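Local coordinates for ferric-siderophore receptor protein (Streptomyces coelicolor, PDB 2X4L), which probably binds iron-loaded siderophores at the cell surface and hands them over for uptake, as a solute-binding protein, at residues T52-E64 with M159-K171. Sequence-based numbering, arbitrary orientation.
Sequences TGVAAALFDYGVE and MWELAESLGADMK
Leu58, Tyr61 and Val63 pack against Met159, Ala163 and Ala168 in a buried, apolar contact of two helices and the turns that follow them, beside the five-stranded parallel sheet. The axes of helices 52-60 and 159-165 cross at -64° and approach to 9.9 Å, and no hydrogen bond links the segments. The small Ala163 is the central point: its CB lies 3.6 Å from CD2 of Tyr61 and 3.9 Å from CD2 of Leu58. Toward the N-terminal part of helix 52-60, CG of Met159 stands anti to its own backbone N (chi1 -171°), and bends at the next two torsions bring CE within 3.8 Å of CG1 of Val54. Val54 and Leu58 from one helix and Leu162 from the other also touch Ile115 of strand 113-118, tying the pair to the sheet. At the other end, SD of Met170 lies over the centre of the Trp160 ring and also approaches the Tyr61 ring obliquely, 4.3 Å from its centroid, a Met-aromatic contact; its CE is placed doubtfully close to Ala163. The Tyr61 hydroxyl is hydrogen-bonded to the backbone N of Tyr304. Replacing Tyr61 by an alanine is likely to open a gap beside Ala163 and Met170 and leave Tyr304 N without this acceptor. Past the helix ends the two segments stay close: CB of Ala168 is 3.1 Å from O of Tyr61, a tight fit, and 3.9 Å from CG2 of Val63. Both helices end in Schellman motifs, at Gly62 and Gly167, and the packing is that of helices flanking the parallel sheet in an alpha/beta lobe of a periplasmic-binding-protein fold.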
loop_
_atom_site.group_PDB
_atom_site.type_symbol
_atom_site.label_atom_id
_atom_site.label_comp_id
_atom_site.label_asym_id
_atom_site.label_seq_id
_atom_site.Cartn_x
_atom_site.Cartn_y
_atom_site.Cartn_z
ATOM N N THR A 52 -6.642 0.341 8.473
ATOM C CA THR A 52 -5.924 1.576 8.768
ATOM C C THR A 52 -5.526 2.323 7.478
ATOM O O THR A 52 -5.667 3.535 7.407
ATOM C CB THR A 52 -4.726 1.259 9.598
ATOM O OG1 THR A 52 -5.251 0.671 10.800
ATOM C CG2 THR A 52 -3.964 2.573 9.954
ATOM N N GLY A 53 -4.964 1.610 6.477
ATOM C CA GLY A 53 -4.477 2.308 5.258
ATOM C C GLY A 53 -5.613 2.947 4.483
ATOM O O GLY A 53 -5.363 3.958 3.774
ATOM N N VAL A 54 -6.792 2.359 4.525
ATOM C CA VAL A 54 -7.973 2.953 3.874
ATOM C C VAL A 54 -8.465 4.166 4.662
ATOM O O VAL A 54 -8.717 5.271 4.118
ATOM C CB VAL A 54 -9.097 1.904 3.720
ATOM C CG1 VAL A 54 -10.416 2.583 3.245
ATOM C CG2 VAL A 54 -8.626 0.853 2.703
ATOM N N ALA A 55 -8.476 4.060 6.014
ATOM C CA ALA A 55 -8.808 5.281 6.834
ATOM C C ALA A 55 -7.813 6.398 6.534
ATOM O O ALA A 55 -8.217 7.582 6.470
ATOM C CB ALA A 55 -8.721 4.911 8.315
ATOM N N ALA A 56 -6.524 6.062 6.334
ATOM C CA ALA A 56 -5.503 7.093 6.088
ATOM C C ALA A 56 -5.858 7.820 4.780
ATOM O O ALA A 56 -5.748 9.091 4.664
ATOM C CB ALA A 56 -4.122 6.450 6.048
ATOM N N ALA A 57 -6.279 7.031 3.773
ATOM C CA ALA A 57 -6.661 7.664 2.459
ATOM C C ALA A 57 -7.889 8.555 2.607
ATOM O O ALA A 57 -7.873 9.725 2.143
ATOM C CB ALA A 57 -6.949 6.582 1.421
ATOM N N LEU A 58 -8.904 8.020 3.269
ATOM C CA LEU A 58 -10.137 8.803 3.436
ATOM C C LEU A 58 -9.848 10.083 4.225
ATOM O O LEU A 58 -10.429 11.142 3.874
ATOM C CB LEU A 58 -11.181 7.997 4.227
ATOM C CG LEU A 58 -11.703 6.861 3.379
ATOM C CD1 LEU A 58 -12.621 5.913 4.147
ATOM C CD2 LEU A 58 -12.489 7.378 2.177
ATOM N N PHE A 59 -8.955 10.040 5.229
ATOM C CA PHE A 59 -8.580 11.235 5.989
ATOM C C PHE A 59 -8.079 12.362 5.053
ATOM O O PHE A 59 -8.405 13.575 5.292
ATOM C CB PHE A 59 -7.482 10.871 6.980
ATOM C CG PHE A 59 -7.075 12.033 7.856
ATOM C CD1 PHE A 59 -7.780 12.312 9.040
ATOM C CD2 PHE A 59 -6.027 12.861 7.481
ATOM C CE1 PHE A 59 -7.427 13.391 9.799
ATOM C CE2 PHE A 59 -5.665 14.001 8.270
ATOM C CZ PHE A 59 -6.389 14.227 9.454
ATOM N N ASP A 60 -7.268 12.012 4.046
ATOM C CA ASP A 60 -6.744 13.057 3.154
ATOM C C ASP A 60 -7.823 13.723 2.268
ATOM O O ASP A 60 -7.568 14.772 1.622
ATOM C CB ASP A 60 -5.688 12.401 2.254
ATOM C CG ASP A 60 -4.409 12.180 2.961
ATOM O OD1 ASP A 60 -4.202 12.590 4.111
ATOM O OD2 ASP A 60 -3.516 11.552 2.355
ATOM N N TYR A 61 -8.986 13.069 2.194
ATOM C CA TYR A 61 -10.167 13.681 1.541
ATOM C C TYR A 61 -11.157 14.209 2.545
ATOM O O TYR A 61 -12.260 14.482 2.159
ATOM C CB TYR A 61 -10.820 12.593 0.716
ATOM C CG TYR A 61 -9.896 12.113 -0.378
ATOM C CD1 TYR A 61 -9.295 13.035 -1.257
ATOM C CD2 TYR A 61 -9.580 10.746 -0.553
ATOM C CE1 TYR A 61 -8.426 12.626 -2.284
ATOM C CE2 TYR A 61 -8.707 10.349 -1.621
ATOM C CZ TYR A 61 -8.148 11.320 -2.484
ATOM O OH TYR A 61 -7.257 10.884 -3.461
ATOM N N GLY A 62 -10.765 14.324 3.814
ATOM C CA GLY A 62 -11.607 14.902 4.848
ATOM C C GLY A 62 -12.776 14.059 5.245
ATOM O O GLY A 62 -13.752 14.626 5.798
ATOM N N VAL A 63 -12.642 12.729 5.090
ATOM C CA VAL A 63 -13.696 11.808 5.562
ATOM C C VAL A 63 -13.176 11.124 6.811
ATOM O O VAL A 63 -12.172 10.452 6.745
ATOM C CB VAL A 63 -14.010 10.839 4.460
ATOM C CG1 VAL A 63 -14.848 9.593 4.943
ATOM C CG2 VAL A 63 -14.714 11.615 3.286
ATOM N N GLU A 64 -13.871 11.345 7.932
ATOM C CA GLU A 64 -13.438 10.752 9.184
ATOM C C GLU A 64 -13.953 9.344 9.336
ATOM O O GLU A 64 -15.050 9.013 8.905
ATOM C CB GLU A 64 -13.964 11.602 10.354
ATOM C CG GLU A 64 -14.193 10.931 11.730
ATOM C CD GLU A 64 -15.032 11.799 12.758
ATOM O OE1 GLU A 64 -15.388 12.968 12.443
ATOM O OE2 GLU A 64 -15.358 11.287 13.873
ATOM N N MET A 159 -11.006 4.869 -4.987
ATOM C CA MET A 159 -11.026 5.458 -3.632
ATOM C C MET A 159 -11.494 6.924 -3.617
ATOM O O MET A 159 -12.187 7.371 -2.680
ATOM C CB MET A 159 -9.628 5.346 -3.005
ATOM C CG MET A 159 -9.596 5.745 -1.476
ATOM S SD MET A 159 -10.626 4.640 -0.426
ATOM C CE MET A 159 -9.529 3.239 -0.351
ATOM N N TRP A 160 -11.073 7.696 -4.640
ATOM C CA TRP A 160 -11.575 9.047 -4.809
ATOM C C TRP A 160 -13.086 9.070 -4.976
ATOM O O TRP A 160 -13.784 9.872 -4.309
ATOM C CB TRP A 160 -10.850 9.621 -6.000
ATOM C CG TRP A 160 -11.350 10.861 -6.591
ATOM C CD1 TRP A 160 -12.569 11.074 -7.162
ATOM C CD2 TRP A 160 -10.593 12.039 -6.808
ATOM N NE1 TRP A 160 -12.672 12.346 -7.601
ATOM C CE2 TRP A 160 -11.455 12.964 -7.440
ATOM C CE3 TRP A 160 -9.297 12.433 -6.466
ATOM C CZ2 TRP A 160 -11.061 14.263 -7.773
ATOM C CZ3 TRP A 160 -8.879 13.710 -6.821
ATOM C CH2 TRP A 160 -9.775 14.623 -7.472
ATOM N N GLU A 161 -13.613 8.205 -5.840
ATOM C CA GLU A 161 -15.076 8.138 -6.004
ATOM C C GLU A 161 -15.751 7.800 -4.661
ATOM O O GLU A 161 -16.830 8.372 -4.358
ATOM C CB GLU A 161 -15.436 7.086 -7.082
ATOM C CG GLU A 161 -14.904 7.533 -8.438
ATOM C CD GLU A 161 -14.802 6.443 -9.534
ATOM O OE1 GLU A 161 -15.178 5.270 -9.294
ATOM O OE2 GLU A 161 -14.405 6.819 -10.705
ATOM N N LEU A 162 -15.177 6.837 -3.913
ATOM C CA LEU A 162 -15.778 6.452 -2.645
ATOM C C LEU A 162 -15.748 7.621 -1.680
ATOM O O LEU A 162 -16.777 7.966 -1.076
ATOM C CB LEU A 162 -14.951 5.274 -2.094
ATOM C CG LEU A 162 -15.338 4.799 -0.669
ATOM C CD1 LEU A 162 -16.817 4.405 -0.648
ATOM C CD2 LEU A 162 -14.501 3.594 -0.292
ATOM N N ALA A 163 -14.616 8.305 -1.575
ATOM C CA ALA A 163 -14.555 9.424 -0.665
ATOM C C ALA A 163 -15.575 10.550 -0.976
ATOM O O ALA A 163 -16.250 11.048 -0.073
ATOM C CB ALA A 163 -13.115 9.969 -0.682
ATOM N N GLU A 164 -15.721 10.895 -2.252
ATOM C CA GLU A 164 -16.740 11.884 -2.689
ATOM C C GLU A 164 -18.152 11.429 -2.317
ATOM O O GLU A 164 -18.962 12.243 -1.791
ATOM C CB GLU A 164 -16.597 12.313 -4.165
ATOM C CG GLU A 164 -17.445 13.616 -4.445
ATOM C CD GLU A 164 -17.441 14.064 -5.927
ATOM O OE1 GLU A 164 -16.442 13.778 -6.565
ATOM O OE2 GLU A 164 -18.437 14.649 -6.486
ATOM N N SER A 165 -18.441 10.134 -2.472
ATOM C CA SER A 165 -19.798 9.633 -2.116
ATOM C C SER A 165 -20.057 9.776 -0.623
ATOM O O SER A 165 -21.181 9.957 -0.186
ATOM C CB SER A 165 -19.890 8.168 -2.488
ATOM O OG SER A 165 -19.299 7.256 -1.561
ATOM N N LEU A 166 -18.997 9.688 0.163
ATOM C CA LEU A 166 -19.102 9.822 1.612
ATOM C C LEU A 166 -19.080 11.287 2.141
ATOM O O LEU A 166 -19.146 11.512 3.383
ATOM C CB LEU A 166 -17.963 8.983 2.296
ATOM C CG LEU A 166 -18.072 7.494 2.006
ATOM C CD1 LEU A 166 -16.790 6.840 2.490
ATOM C CD2 LEU A 166 -19.237 6.927 2.762
ATOM N N GLY A 167 -18.963 12.260 1.257
ATOM C CA GLY A 167 -19.045 13.644 1.720
ATOM C C GLY A 167 -17.811 14.485 1.547
ATOM O O GLY A 167 -17.783 15.654 1.995
ATOM N N ALA A 168 -16.806 13.949 0.858
ATOM C CA ALA A 168 -15.602 14.749 0.583
ATOM C C ALA A 168 -15.882 15.876 -0.445
ATOM O O ALA A 168 -16.892 15.863 -1.127
ATOM C CB ALA A 168 -14.510 13.861 0.112
ATOM N N ASP A 169 -15.031 16.872 -0.499
ATOM C CA ASP A 169 -15.194 17.851 -1.595
ATOM C C ASP A 169 -14.049 17.481 -2.541
ATOM O O ASP A 169 -12.870 17.796 -2.283
ATOM C CB ASP A 169 -15.079 19.307 -1.110
ATOM C CG ASP A 169 -16.026 19.666 0.058
ATOM O OD1 ASP A 169 -17.038 18.944 0.319
ATOM O OD2 ASP A 169 -15.736 20.712 0.723
ATOM N N MET A 170 -14.384 16.799 -3.637
ATOM C CA MET A 170 -13.344 16.331 -4.593
ATOM C C MET A 170 -12.865 17.439 -5.566
ATOM O O MET A 170 -11.833 17.332 -6.273
ATOM C CB MET A 170 -13.814 15.062 -5.302
ATOM C CG MET A 170 -13.850 13.866 -4.367
ATOM S SD MET A 170 -12.296 13.617 -3.435
ATOM C CE MET A 170 -12.604 12.037 -2.722
ATOM N N LYS A 171 -13.614 18.531 -5.579
ATOM C CA LYS A 171 -13.155 19.690 -6.300
ATOM C C LYS A 171 -12.516 20.724 -5.356
ATOM O O LYS A 171 -12.181 21.827 -5.797
ATOM C CB LYS A 171 -14.274 20.268 -7.154
ATOM C CG LYS A 171 -14.635 19.454 -8.430
ATOM C CD LYS A 171 -16.085 19.814 -8.972
ATOM C CE LYS A 171 -16.306 21.325 -9.222
ATOM N NZ LYS A 171 -17.611 21.711 -8.619
#